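Local coordinates for protein putative N-acetyl-gamma-glutamyl-phosphate reductase (Arabidopsis thaliana, PDB 1XYG) that probably catalyses the NADPH-dependent reduction of N-acetyl-L-glutamyl phosphate to the corresponding semialdehyde, a step of arginine biosynthesis in the chloroplast, at residues I17-L22 with P40-T45; A105-D110 with I342-P347; E184-D189 with S238-S243; I259-A264 with A319-V324. All coordinates share one frame; numbering follows the deposited sequence.

Overall arrangement
The four contacts fall into two pairs, one in each domain of the subunit. Interactions 1 and 2, with centres about 11 Å apart, reach the same parallel nucleotide-binding-type sheet and touch through Tyr346 and Leu344, which pack on His41 and Phe42. Interactions 3 and 4, also about 11 Å apart, reach the mixed sheet of the dimerisation domain, which takes part in the subunit interface. The centres of contacts in different pairs are 33 to 39 Å apart. Along the chain, interactions 3 and 4 are nested inside the loop closed by interaction 2: helix 329-343 returns after strand 318-325 to pack on the N-terminal domain, tying the two domains together.

Interaction 1 (I17-L22 with P40-T45); sequences IRIGLL and PHFQVT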
loop_
_atom_site.group_PDB
_atom_site.type_symbol
_atom_site.label_atom_id
_atom_site.label_comp_id
_atom_site.label_asym_id
_atom_site.label_seq_id
_atom_site.Cartn_x
_atom_site.Cartn_y
_atom_site.Cartn_z
ATOM N N ILE A 17 -16.683 -2.911 36.210
ATOM C CA ILE A 17 -16.388 -1.507 35.991
ATOM C C ILE A 17 -17.071 -0.874 34.796
ATOM O O ILE A 17 -17.049 -1.407 33.690
ATOM C CB ILE A 17 -14.875 -1.295 35.844
ATOM C CG1 ILE A 17 -14.152 -1.746 37.122
ATOM C CG2 ILE A 17 -14.588 0.166 35.528
ATOM C CD1 ILE A 17 -14.479 -0.913 38.356
ATOM N N ARG A 18 -17.672 0.289 35.031
ATOM C CA ARG A 18 -18.355 1.031 33.977
ATOM C C ARG A 18 -17.439 2.119 33.453
ATOM O O ARG A 18 -17.045 3.038 34.170
ATOM C CB ARG A 18 -19.648 1.632 34.504
ATOM C CG ARG A 18 -20.616 0.583 34.954
ATOM C CD ARG A 18 -21.748 1.208 35.703
ATOM N NE ARG A 18 -22.881 1.534 34.845
ATOM C CZ ARG A 18 -23.977 2.138 35.284
ATOM N NH1 ARG A 18 -24.067 2.482 36.561
ATOM N NH2 ARG A 18 -24.988 2.372 34.460
ATOM N N ILE A 19 -17.104 1.993 32.182
ATOM C CA ILE A 19 -16.196 2.925 31.543
ATOM C C ILE A 19 -16.855 4.031 30.732
ATOM O O ILE A 19 -17.804 3.811 29.984
ATOM C CB ILE A 19 -15.229 2.188 30.599
ATOM C CG1 ILE A 19 -14.361 1.207 31.386
ATOM C CG2 ILE A 19 -14.394 3.199 29.829
ATOM C CD1 ILE A 19 -13.516 1.858 32.483
ATOM N N GLY A 20 -16.319 5.230 30.887
ATOM C CA GLY A 20 -16.808 6.366 30.136
ATOM C C GLY A 20 -15.723 6.752 29.142
ATOM O O GLY A 20 -14.545 6.834 29.500
ATOM N N LEU A 21 -16.107 6.972 27.892
ATOM C CA LEU A 21 -15.147 7.345 26.862
ATOM C C LEU A 21 -15.480 8.729 26.307
ATOM O O LEU A 21 -16.500 8.905 25.648
ATOM C CB LEU A 21 -15.162 6.299 25.735
ATOM C CG LEU A 21 -14.271 6.492 24.495
ATOM C CD1 LEU A 21 -12.809 6.595 24.902
ATOM C CD2 LEU A 21 -14.477 5.328 23.528
ATOM N N LEU A 22 -14.631 9.713 26.591
ATOM C CA LEU A 22 -14.853 11.076 26.101
ATOM C C LEU A 22 -14.139 11.268 24.769
ATOM O O LEU A 22 -12.914 11.300 24.722
ATOM C CB LEU A 22 -14.330 12.119 27.095
ATOM C CG LEU A 22 -15.125 12.509 28.336
ATOM C CD1 LEU A 22 -15.168 11.361 29.316
ATOM C CD2 LEU A 22 -14.461 13.708 28.970
ATOM N N PRO A 40 -12.379 -8.708 30.421
ATOM C CA PRO A 40 -13.280 -9.369 31.363
ATOM C C PRO A 40 -13.954 -8.516 32.436
ATOM O O PRO A 40 -15.003 -8.898 32.948
ATOM C CB PRO A 40 -12.396 -10.462 31.963
ATOM C CG PRO A 40 -11.059 -9.826 31.961
ATOM C CD PRO A 40 -11.003 -9.204 30.586
ATOM N N HIS A 41 -13.394 -7.356 32.767
ATOM C CA HIS A 41 -13.989 -6.557 33.835
ATOM C C HIS A 41 -14.449 -5.152 33.510
ATOM O O HIS A 41 -15.293 -4.598 34.217
ATOM C CB HIS A 41 -13.025 -6.520 35.015
ATOM C CG HIS A 41 -12.613 -7.879 35.458
ATOM N ND1 HIS A 41 -13.513 -8.796 35.952
ATOM C CD2 HIS A 41 -11.424 -8.520 35.376
ATOM C CE1 HIS A 41 -12.897 -9.948 36.151
ATOM N NE2 HIS A 41 -11.629 -9.807 35.808
ATOM N N PHE A 42 -13.899 -4.563 32.457
ATOM C CA PHE A 42 -14.293 -3.215 32.088
ATOM C C PHE A 42 -15.322 -3.243 30.968
ATOM O O PHE A 42 -15.209 -4.017 30.015
ATOM C CB PHE A 42 -13.080 -2.388 31.648
ATOM C CG PHE A 42 -12.034 -2.200 32.719
ATOM C CD1 PHE A 42 -12.288 -2.558 34.044
ATOM C CD2 PHE A 42 -10.778 -1.681 32.393
ATOM C CE1 PHE A 42 -11.306 -2.406 35.029
ATOM C CE2 PHE A 42 -9.787 -1.524 33.367
ATOM C CZ PHE A 42 -10.051 -1.888 34.688
ATOM N N GLN A 43 -16.329 -2.387 31.089
ATOM C CA GLN A 43 -17.380 -2.300 30.090
ATOM C C GLN A 43 -17.721 -0.848 29.779
ATOM O O GLN A 43 -17.937 -0.039 30.682
ATOM C CB GLN A 43 -18.642 -3.010 30.567
ATOM C CG GLN A 43 -19.833 -2.754 29.660
ATOM C CD GLN A 43 -21.075 -3.504 30.091
ATOM O OE1 GLN A 43 -21.507 -3.407 31.244
ATOM N NE2 GLN A 43 -21.662 -4.251 29.165
ATOM N N VAL A 44 -17.767 -0.519 28.494
ATOM C CA VAL A 44 -18.097 0.839 28.079
ATOM C C VAL A 44 -19.599 1.079 28.240
ATOM O O VAL A 44 -20.410 0.398 27.616
ATOM C CB VAL A 44 -17.729 1.080 26.603
ATOM C CG1 VAL A 44 -18.097 2.506 26.206
ATOM C CG2 VAL A 44 -16.245 0.839 26.386
ATOM N N THR A 45 -19.965 2.053 29.070
ATOM C CA THR A 45 -21.372 2.357 29.308
ATOM C C THR A 45 -21.733 3.785 28.903
ATOM O O THR A 45 -22.907 4.146 28.844
ATOM C CB THR A 45 -21.757 2.162 30.800
ATOM O OG1 THR A 45 -20.899 2.962 31.627
ATOM C CG2 THR A 45 -21.644 0.697 31.199
#
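Ile17 opens the ladder with its N bonded to His41 O at 3.0 Å, while its O accepts Gln43 N. Its side chain lies alongside that of Phe42, pointing the same way: CB approaches the ring obliquely, 3.4 Å from Phe42 CD1, and Ile17 CG1 is 3.6 Å from Phe42 CE1. Arg18, on the other face of the sheet, crosses Thr45 at about a right angle; its CB sits 3.4 Å from Thr45 OG1, and the methyl CG2 of Thr45 lies at the edge of the guanidinium, near its plane. With chi1 at 56°, Thr45 OG1 is held between its own backbone N and carbonyl carbon, which turns it to the aliphatic root of Arg18. Ile19 returns to the Phe42 face. Its N makes a bond of 2.7 Å to Gln43 O, and its O takes Thr45 N, while CG1 packs 3.8 Å from Phe42 CB. Leu36 of helix 27-37 covers Ile19, Phe42 and Val44, completing the beta-alpha-beta unit that begins a Rossmann-type nucleotide-binding fold; the side chain of Asp84, just before strand 85-88 on the other side, bonds Arg18 N. The parallel pairing thus rests on four backbone bonds and one apolar face, whereas the hydroxyl of Thr45 is buried by the contact without a polar partner in the model, probably at some energetic cost.

Interaction 2 (A105-D110 with I342-P347); sequences ALKIVD and IMLGYP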
loop_
_atom_site.group_PDB
_atom_site.type_symbol
_atom_site.label_atom_id
_atom_site.label_comp_id
_atom_site.label_asym_id
_atom_site.label_seq_id
_atom_site.Cartn_x
_atom_site.Cartn_y
_atom_site.Cartn_z
ATOM N N ALA A 105 -14.601 11.416 42.205
ATOM C CA ALA A 105 -14.603 9.974 42.443
ATOM C C ALA A 105 -14.174 9.165 41.229
ATOM O O ALA A 105 -14.150 7.941 41.264
ATOM C CB ALA A 105 -15.998 9.514 42.897
ATOM N N LEU A 106 -13.844 9.855 40.152
ATOM C CA LEU A 106 -13.435 9.188 38.929
ATOM C C LEU A 106 -11.939 9.010 38.761
ATOM O O LEU A 106 -11.159 9.913 39.064
ATOM C CB LEU A 106 -13.950 9.964 37.721
ATOM C CG LEU A 106 -15.432 9.884 37.374
ATOM C CD1 LEU A 106 -15.722 10.822 36.197
ATOM C CD2 LEU A 106 -15.797 8.434 37.031
ATOM N N LYS A 107 -11.546 7.833 38.286
ATOM C CA LYS A 107 -10.145 7.570 37.975
ATOM C C LYS A 107 -10.084 7.997 36.505
ATOM O O LYS A 107 -10.906 7.569 35.693
ATOM C CB LYS A 107 -9.808 6.084 38.125
ATOM C CG LYS A 107 -9.655 5.622 39.572
ATOM C CD LYS A 107 -8.511 6.343 40.264
ATOM C CE LYS A 107 -8.314 5.857 41.692
ATOM N NZ LYS A 107 -7.955 4.416 41.739
ATOM N N ILE A 108 -9.116 8.836 36.162
ATOM C CA ILE A 108 -9.029 9.349 34.801
ATOM C C ILE A 108 -7.708 9.137 34.073
ATOM O O ILE A 108 -6.629 9.373 34.621
ATOM C CB ILE A 108 -9.315 10.875 34.772
ATOM C CG1 ILE A 108 -10.652 11.178 35.451
ATOM C CG2 ILE A 108 -9.327 11.380 33.333
ATOM C CD1 ILE A 108 -10.853 12.649 35.755
ATOM N N VAL A 109 -7.805 8.690 32.828
ATOM C CA VAL A 109 -6.628 8.518 32.000
ATOM C C VAL A 109 -6.845 9.384 30.770
ATOM O O VAL A 109 -7.684 9.086 29.916
ATOM C CB VAL A 109 -6.397 7.049 31.577
ATOM C CG1 VAL A 109 -5.302 6.993 30.498
ATOM C CG2 VAL A 109 -5.940 6.229 32.792
ATOM N N ASP A 110 -6.103 10.481 30.707
ATOM C CA ASP A 110 -6.208 11.400 29.586
ATOM C C ASP A 110 -5.202 11.028 28.512
ATOM O O ASP A 110 -4.001 10.995 28.769
ATOM C CB ASP A 110 -5.954 12.839 30.045
ATOM C CG ASP A 110 -5.971 13.831 28.886
ATOM O OD1 ASP A 110 -6.754 13.620 27.940
ATOM O OD2 ASP A 110 -5.214 14.825 28.924
ATOM N N ILE A 342 -3.994 -1.165 36.343
ATOM C CA ILE A 342 -3.355 -1.082 37.647
ATOM C C ILE A 342 -3.942 0.005 38.549
ATOM O O ILE A 342 -3.917 -0.120 39.774
ATOM C CB ILE A 342 -1.827 -0.881 37.507
ATOM C CG1 ILE A 342 -1.518 0.424 36.773
ATOM C CG2 ILE A 342 -1.224 -2.061 36.742
ATOM C CD1 ILE A 342 -0.033 0.712 36.655
ATOM N N MET A 343 -4.476 1.068 37.953
ATOM C CA MET A 343 -5.078 2.145 38.734
ATOM C C MET A 343 -6.316 1.631 39.461
ATOM O O MET A 343 -6.654 2.107 40.543
ATOM C CB MET A 343 -5.475 3.309 37.823
ATOM C CG MET A 343 -4.303 4.142 37.331
ATOM S SD MET A 343 -4.737 5.141 35.894
ATOM C CE MET A 343 -5.524 6.581 36.675
ATOM N N LEU A 344 -6.994 0.660 38.850
ATOM C CA LEU A 344 -8.194 0.068 39.428
ATOM C C LEU A 344 -7.908 -1.220 40.199
ATOM O O LEU A 344 -8.834 -1.888 40.665
ATOM C CB LEU A 344 -9.233 -0.203 38.333
ATOM C CG LEU A 344 -9.879 1.064 37.750
ATOM C CD1 LEU A 344 -10.888 0.736 36.641
ATOM C CD2 LEU A 344 -10.561 1.800 38.881
ATOM N N GLY A 345 -6.631 -1.567 40.327
ATOM C CA GLY A 345 -6.270 -2.759 41.067
ATOM C C GLY A 345 -6.371 -4.072 40.317
ATOM O O GLY A 345 -6.355 -5.133 40.938
ATOM N N TYR A 346 -6.481 -4.021 38.992
ATOM C CA TYR A 346 -6.556 -5.252 38.204
ATOM C C TYR A 346 -5.187 -5.597 37.617
ATOM O O TYR A 346 -4.294 -4.751 37.553
ATOM C CB TYR A 346 -7.568 -5.121 37.055
ATOM C CG TYR A 346 -9.021 -5.005 37.467
ATOM C CD1 TYR A 346 -9.529 -3.815 37.992
ATOM C CD2 TYR A 346 -9.883 -6.102 37.372
ATOM C CE1 TYR A 346 -10.851 -3.722 38.416
ATOM C CE2 TYR A 346 -11.214 -6.021 37.798
ATOM C CZ TYR A 346 -11.687 -4.829 38.320
ATOM O OH TYR A 346 -12.979 -4.751 38.781
ATOM N N PRO A 347 -5.010 -6.850 37.176
ATOM C CA PRO A 347 -3.722 -7.250 36.603
ATOM C C PRO A 347 -3.397 -6.355 35.408
ATOM O O PRO A 347 -4.256 -6.100 34.568
ATOM C CB PRO A 347 -3.958 -8.707 36.204
ATOM C CG PRO A 347 -5.014 -9.158 37.181
ATOM C CD PRO A 347 -5.950 -7.982 37.210
#
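Lys107 and Met343 supply the polar link between strand 107-110 and the end of helix 329-343. The lysine chain bends at chi2 (-62°) and again at chi4, which carries NZ to Met343 O, where it makes a weak hydrogen bond of 2.9 Å. An ammonium group beside a carbonyl of the last helical turn would probably interact favourably with the negative end of the helix dipole. Apolar packing does the rest. Met343 reaches over to the strand with CG anti to its carbonyl carbon, and its side chain crosses that of Val109 at an angle, with SD 3.5 Å from Val109 CG2. A bend at chi3 (83°) then turns the methyl CE toward Ile108 O, 3.6 Å away, and leaves it 3.9 Å from Val109 CG2. On the flank, Leu344 and Lys107 slide past each other in opposite directions, and Leu344 CD2 touches Lys107 CG at 4.0 Å. Ile152 of helix 145-153 also packs on Met343, and Ala85 of the adjacent strand on Leu344. Within the second segment, Gly345 has a positive phi of 82°, and its N bonds back to Ile342 O at 3.1 Å, one of the two bonds into the last turn that define a Schellman motif. This motif ends a C-terminal helix laid against the parallel sheet of the Rossmann-type domain.

Interaction 3 (E184-D189 with S238-S243); sequences ENIIID and SKVTVS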
loop_
_atom_site.group_PDB
_atom_site.type_symbol
_atom_site.label_atom_id
_atom_site.label_comp_id
_atom_site.label_asym_id
_atom_site.label_seq_id
_atom_site.Cartn_x
_atom_site.Cartn_y
_atom_site.Cartn_z
ATOM N N GLU A 184 24.324 14.330 25.538
ATOM C CA GLU A 184 24.445 15.304 24.463
ATOM C C GLU A 184 24.392 14.589 23.126
ATOM O O GLU A 184 24.769 13.422 23.019
ATOM C CB GLU A 184 25.735 16.127 24.542
ATOM C CG GLU A 184 26.862 15.506 25.309
ATOM C CD GLU A 184 26.813 15.871 26.774
ATOM O OE1 GLU A 184 26.930 17.068 27.099
ATOM O OE2 GLU A 184 26.658 14.963 27.609
ATOM N N ASN A 185 23.903 15.294 22.118
ATOM C CA ASN A 185 23.831 14.761 20.777
ATOM C C ASN A 185 23.048 13.462 20.593
ATOM O O ASN A 185 23.457 12.568 19.867
ATOM C CB ASN A 185 25.243 14.646 20.219
ATOM C CG ASN A 185 25.930 16.004 20.161
ATOM O OD1 ASN A 185 26.874 16.273 20.888
ATOM N ND2 ASN A 185 25.440 16.872 19.289
ATOM N N ILE A 186 21.927 13.352 21.292
ATOM C CA ILE A 186 21.041 12.208 21.139
ATOM C C ILE A 186 20.190 12.599 19.930
ATOM O O ILE A 186 19.418 13.563 19.992
ATOM C CB ILE A 186 20.136 12.045 22.370
ATOM C CG1 ILE A 186 20.981 11.629 23.566
ATOM C CG2 ILE A 186 19.035 11.052 22.053
ATOM C CD1 ILE A 186 20.208 11.559 24.880
ATOM N N ILE A 187 20.356 11.885 18.825
ATOM C CA ILE A 187 19.602 12.199 17.622
ATOM C C ILE A 187 18.582 11.107 17.355
ATOM O O ILE A 187 18.918 9.917 17.310
ATOM C CB ILE A 187 20.547 12.353 16.416
ATOM C CG1 ILE A 187 21.479 13.540 16.662
ATOM C CG2 ILE A 187 19.743 12.565 15.137
ATOM C CD1 ILE A 187 22.474 13.781 15.558
ATOM N N ILE A 188 17.329 11.518 17.192
ATOM C CA ILE A 188 16.241 10.578 16.969
ATOM C C ILE A 188 15.563 10.773 15.616
ATOM O O ILE A 188 14.982 11.830 15.343
ATOM C CB ILE A 188 15.174 10.726 18.074
ATOM C CG1 ILE A 188 15.849 10.690 19.448
ATOM C CG2 ILE A 188 14.132 9.621 17.952
ATOM C CD1 ILE A 188 15.053 11.389 20.544
ATOM N N ASP A 189 15.648 9.754 14.765
ATOM C CA ASP A 189 14.997 9.798 13.459
ATOM C C ASP A 189 13.836 8.805 13.545
ATOM O O ASP A 189 14.038 7.595 13.452
ATOM C CB ASP A 189 15.967 9.396 12.346
ATOM C CG ASP A 189 15.370 9.603 10.964
ATOM O OD1 ASP A 189 14.359 8.930 10.654
ATOM O OD2 ASP A 189 15.898 10.444 10.196
ATOM N N SER A 238 19.709 16.611 34.604
ATOM C CA SER A 238 20.350 17.703 33.892
ATOM C C SER A 238 19.471 17.966 32.682
ATOM O O SER A 238 18.803 17.058 32.195
ATOM C CB SER A 238 21.759 17.307 33.455
ATOM O OG SER A 238 22.507 18.451 33.075
ATOM N N LYS A 239 19.449 19.205 32.211
ATOM C CA LYS A 239 18.613 19.530 31.063
ATOM C C LYS A 239 19.143 18.833 29.807
ATOM O O LYS A 239 20.295 19.020 29.408
ATOM C CB LYS A 239 18.565 21.050 30.856
ATOM C CG LYS A 239 17.653 21.556 29.720
ATOM C CD LYS A 239 16.384 20.697 29.581
ATOM C CE LYS A 239 15.392 21.193 28.535
ATOM N NZ LYS A 239 14.726 20.008 27.945
ATOM N N VAL A 240 18.299 18.008 29.199
ATOM C CA VAL A 240 18.664 17.281 27.990
ATOM C C VAL A 240 18.014 17.908 26.767
ATOM O O VAL A 240 16.811 18.139 26.743
ATOM C CB VAL A 240 18.239 15.807 28.101
ATOM C CG1 VAL A 240 18.530 15.068 26.820
ATOM C CG2 VAL A 240 18.967 15.162 29.276
ATOM N N THR A 241 18.829 18.195 25.756
ATOM C CA THR A 241 18.355 18.774 24.504
ATOM C C THR A 241 18.603 17.736 23.414
ATOM O O THR A 241 19.748 17.347 23.163
ATOM C CB THR A 241 19.129 20.067 24.158
ATOM O OG1 THR A 241 18.944 21.024 25.208
ATOM C CG2 THR A 241 18.648 20.655 22.850
ATOM N N VAL A 242 17.533 17.285 22.771
ATOM C CA VAL A 242 17.657 16.276 21.733
ATOM C C VAL A 242 17.292 16.813 20.360
ATOM O O VAL A 242 16.806 17.937 20.220
ATOM C CB VAL A 242 16.733 15.067 22.023
ATOM C CG1 VAL A 242 16.994 14.529 23.428
ATOM C CG2 VAL A 242 15.280 15.491 21.877
ATOM N N SER A 243 17.554 15.992 19.350
ATOM C CA SER A 243 17.216 16.299 17.970
ATOM C C SER A 243 16.195 15.212 17.670
ATOM O O SER A 243 16.492 14.027 17.823
ATOM C CB SER A 243 18.444 16.149 17.067
ATOM O OG SER A 243 18.116 16.410 15.712
HETATM O O HOH W 1 22.575 18.075 22.997
HETATM O O HOH W 2 20.833 14.903 23.540
HETATM O O HOH W 3 16.418 14.469 14.583
#
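Ile188 and Ser243 sit where two parallel strands of the mixed sheet begin to pair, in the dimerisation domain of the semialdehyde dehydrogenase family. The bridge is between Ile187 and Ser243: Ser243 N bonds to Ile186 O at 3.1 Å, and Ile188 N closes the step with a short bond of 2.7 Å to Ser243 O. The side chain of Ile188 can be followed outward over that same carbonyl. CB lies 3.6 Å from Ser243 O and CG1 at 3.8 Å from it. CG1 stands anti to the carbonyl carbon of Ile188 (chi1 -50°), and chi2 continues extended, leaving the tip CD1 4.1 Å from Ser243 O and 4.3 Å from Val242 CB. The whole branch therefore stays along the carbonyl oxygen, its tip also beside the valine, with Ile168 of helix 163-177 covering it as well. Nearer the start of the segment, Ile186 presents CB to Val242 CG1 and CD1 to Val240 CG1, extending the apolar side toward Leu232 of helix 224-236. Where the two segments diverge, water takes over the pairing: one molecule joins Asn185 N to Thr241 O, and a second joins Ile186 N to that same oxygen. On the opposite face, Ile187 CG1 packs on Ser243 CB, and Tyr260 of the second subunit packs on Ile187. Ser243 OG, anti to its backbone N, is bonded to Asp313 of the second subunit; it also accepts, at 2.8 Å, a hydrogen from a third water, which donates another to Ile188 O.

Interaction 4 (I259-A264 with A319-V324); sequences IYVEMA and AIIISV
Strands 259-262 and 319-324 run antiparallel at 147°, their axes 4.8 Å apart at closest approach, and Ile259 with Ile321 and Val261 with Ala319 form hydrogen-bonded pairs around the non-hydrogen-bonded pair Tyr260 and Ile320. They are neighbours in the mixed sheet of the dimerisation domain. Of the four backbone bonds, the one from Ile259 N to Ile321 O is the shortest, at 2.7 Å. On the face carrying Ile259, Val261, Ala319 and Ile321, the two isoleucines meet CB to CB at 4.0 Å, beneath Pro171 of helix 163-177. With CG1 of Val261 anti to the carbonyl carbon (chi1 -57°), CG2 falls between the backbone N and that carbon and reaches both Ala319 CB and Ile321 CD1. Beyond the paired residues Met263 folds back over Ala319, its CG at 3.8 Å from Ala319 CB, its SD close behind; Leu272 of helix 269-280 covers both residues. The other face belongs to Tyr260 and Ile320, whose side chains lie alongside one another, pointing the same way. This face looks toward the second subunit, whose Asp189 bonds to the hydroxyl of Tyr260. Within the pair, CG1 of Ile320 approaches the ring obliquely, 3.8 Å from Tyr260 CD1, and CD1 of Ile320 is 3.9 Å from Tyr260 CE1.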
loop_
_atom_site.group_PDB
_atom_site.type_symbol
_atom_site.label_atom_id
_atom_site.label_comp_id
_atom_site.label_asym_id
_atom_site.label_seq_id
_atom_site.Cartn_x
_atom_site.Cartn_y
_atom_site.Cartn_z
ATOM N N ILE A 259 17.399 5.554 17.156
ATOM C CA ILE A 259 18.092 6.450 18.068
ATOM C C ILE A 259 19.611 6.373 18.019
ATOM O O ILE A 259 20.201 5.324 18.253
ATOM C CB ILE A 259 17.617 6.168 19.498
ATOM C CG1 ILE A 259 16.088 6.194 19.524
ATOM C CG2 ILE A 259 18.231 7.161 20.473
ATOM C CD1 ILE A 259 15.504 5.723 20.821
ATOM N N TYR A 260 20.236 7.505 17.732
ATOM C CA TYR A 260 21.683 7.576 17.640
ATOM C C TYR A 260 22.260 8.251 18.873
ATOM O O TYR A 260 22.102 9.457 19.058
ATOM C CB TYR A 260 22.062 8.345 16.378
ATOM C CG TYR A 260 21.471 7.735 15.127
ATOM C CD1 TYR A 260 22.085 6.655 14.493
ATOM C CD2 TYR A 260 20.296 8.239 14.574
ATOM C CE1 TYR A 260 21.536 6.091 13.322
ATOM C CE2 TYR A 260 19.738 7.687 13.411
ATOM C CZ TYR A 260 20.364 6.617 12.793
ATOM O OH TYR A 260 19.817 6.076 11.653
ATOM N N VAL A 261 22.928 7.466 19.714
ATOM C CA VAL A 261 23.510 7.995 20.937
ATOM C C VAL A 261 25.017 7.789 21.053
ATOM O O VAL A 261 25.614 6.949 20.366
ATOM C CB VAL A 261 22.858 7.359 22.194
ATOM C CG1 VAL A 261 21.359 7.585 22.174
ATOM C CG2 VAL A 261 23.180 5.875 22.255
ATOM N N GLU A 262 25.611 8.565 21.950
ATOM C CA GLU A 262 27.035 8.495 22.234
ATOM C C GLU A 262 27.147 7.728 23.543
ATOM O O GLU A 262 26.524 8.105 24.538
ATOM C CB GLU A 262 27.593 9.896 22.418
ATOM C CG GLU A 262 28.968 10.080 21.852
ATOM C CD GLU A 262 29.437 11.511 21.967
ATOM O OE1 GLU A 262 28.678 12.422 21.559
ATOM O OE2 GLU A 262 30.567 11.718 22.464
ATOM N N MET A 263 27.914 6.643 23.545
ATOM C CA MET A 263 28.074 5.864 24.761
ATOM C C MET A 263 29.035 6.585 25.688
ATOM O O MET A 263 29.899 7.348 25.248
ATOM C CB MET A 263 28.596 4.465 24.442
ATOM C CG MET A 263 27.634 3.624 23.598
ATOM S SD MET A 263 28.194 1.908 23.316
ATOM C CE MET A 263 29.299 2.148 21.940
ATOM N N ALA A 264 28.851 6.373 26.980
ATOM C CA ALA A 264 29.721 7.000 27.945
ATOM C C ALA A 264 31.093 6.361 27.765
ATOM O O ALA A 264 31.231 5.308 27.129
ATOM C CB ALA A 264 29.208 6.760 29.365
ATOM N N ALA A 319 26.385 4.329 19.449
ATOM C CA ALA A 319 25.542 3.150 19.366
ATOM C C ALA A 319 24.215 3.519 18.702
ATOM O O ALA A 319 23.834 4.691 18.641
ATOM C CB ALA A 319 25.298 2.578 20.762
ATOM N N ILE A 320 23.518 2.512 18.200
ATOM C CA ILE A 320 22.236 2.721 17.548
ATOM C C ILE A 320 21.163 1.872 18.219
ATOM O O ILE A 320 21.322 0.661 18.392
ATOM C CB ILE A 320 22.301 2.347 16.057
ATOM C CG1 ILE A 320 23.384 3.184 15.365
ATOM C CG2 ILE A 320 20.932 2.589 15.392
ATOM C CD1 ILE A 320 23.588 2.851 13.916
ATOM N N ILE A 321 20.068 2.522 18.592
ATOM C CA ILE A 321 18.963 1.837 19.239
ATOM C C ILE A 321 17.704 1.939 18.384
ATOM O O ILE A 321 17.325 3.026 17.951
ATOM C CB ILE A 321 18.680 2.452 20.620
ATOM C CG1 ILE A 321 19.912 2.295 21.515
ATOM C CG2 ILE A 321 17.455 1.803 21.239
ATOM C CD1 ILE A 321 19.901 3.197 22.706
ATOM N N ILE A 322 17.078 0.799 18.124
ATOM C CA ILE A 322 15.848 0.760 17.349
ATOM C C ILE A 322 14.744 0.336 18.304
ATOM O O ILE A 322 14.889 -0.650 19.028
ATOM C CB ILE A 322 15.947 -0.249 16.189
ATOM C CG1 ILE A 322 17.064 0.184 15.231
ATOM C CG2 ILE A 322 14.627 -0.326 15.442
ATOM C CD1 ILE A 322 17.282 -0.746 14.053
ATOM N N SER A 323 13.654 1.096 18.315
ATOM C CA SER A 323 12.519 0.814 19.194
ATOM C C SER A 323 11.216 0.922 18.390
ATOM O O SER A 323 10.950 1.955 17.769
ATOM C CB SER A 323 12.523 1.819 20.350
ATOM O OG SER A 323 11.451 1.597 21.237
ATOM N N VAL A 324 10.411 -0.139 18.393
ATOM C CA VAL A 324 9.164 -0.125 17.636
ATOM C C VAL A 324 7.924 -0.513 18.441
ATOM O O VAL A 324 8.003 -1.268 19.418
ATOM C CB VAL A 324 9.255 -1.069 16.407
ATOM C CG1 VAL A 324 10.533 -0.750 15.597
ATOM C CG2 VAL A 324 9.268 -2.537 16.874
#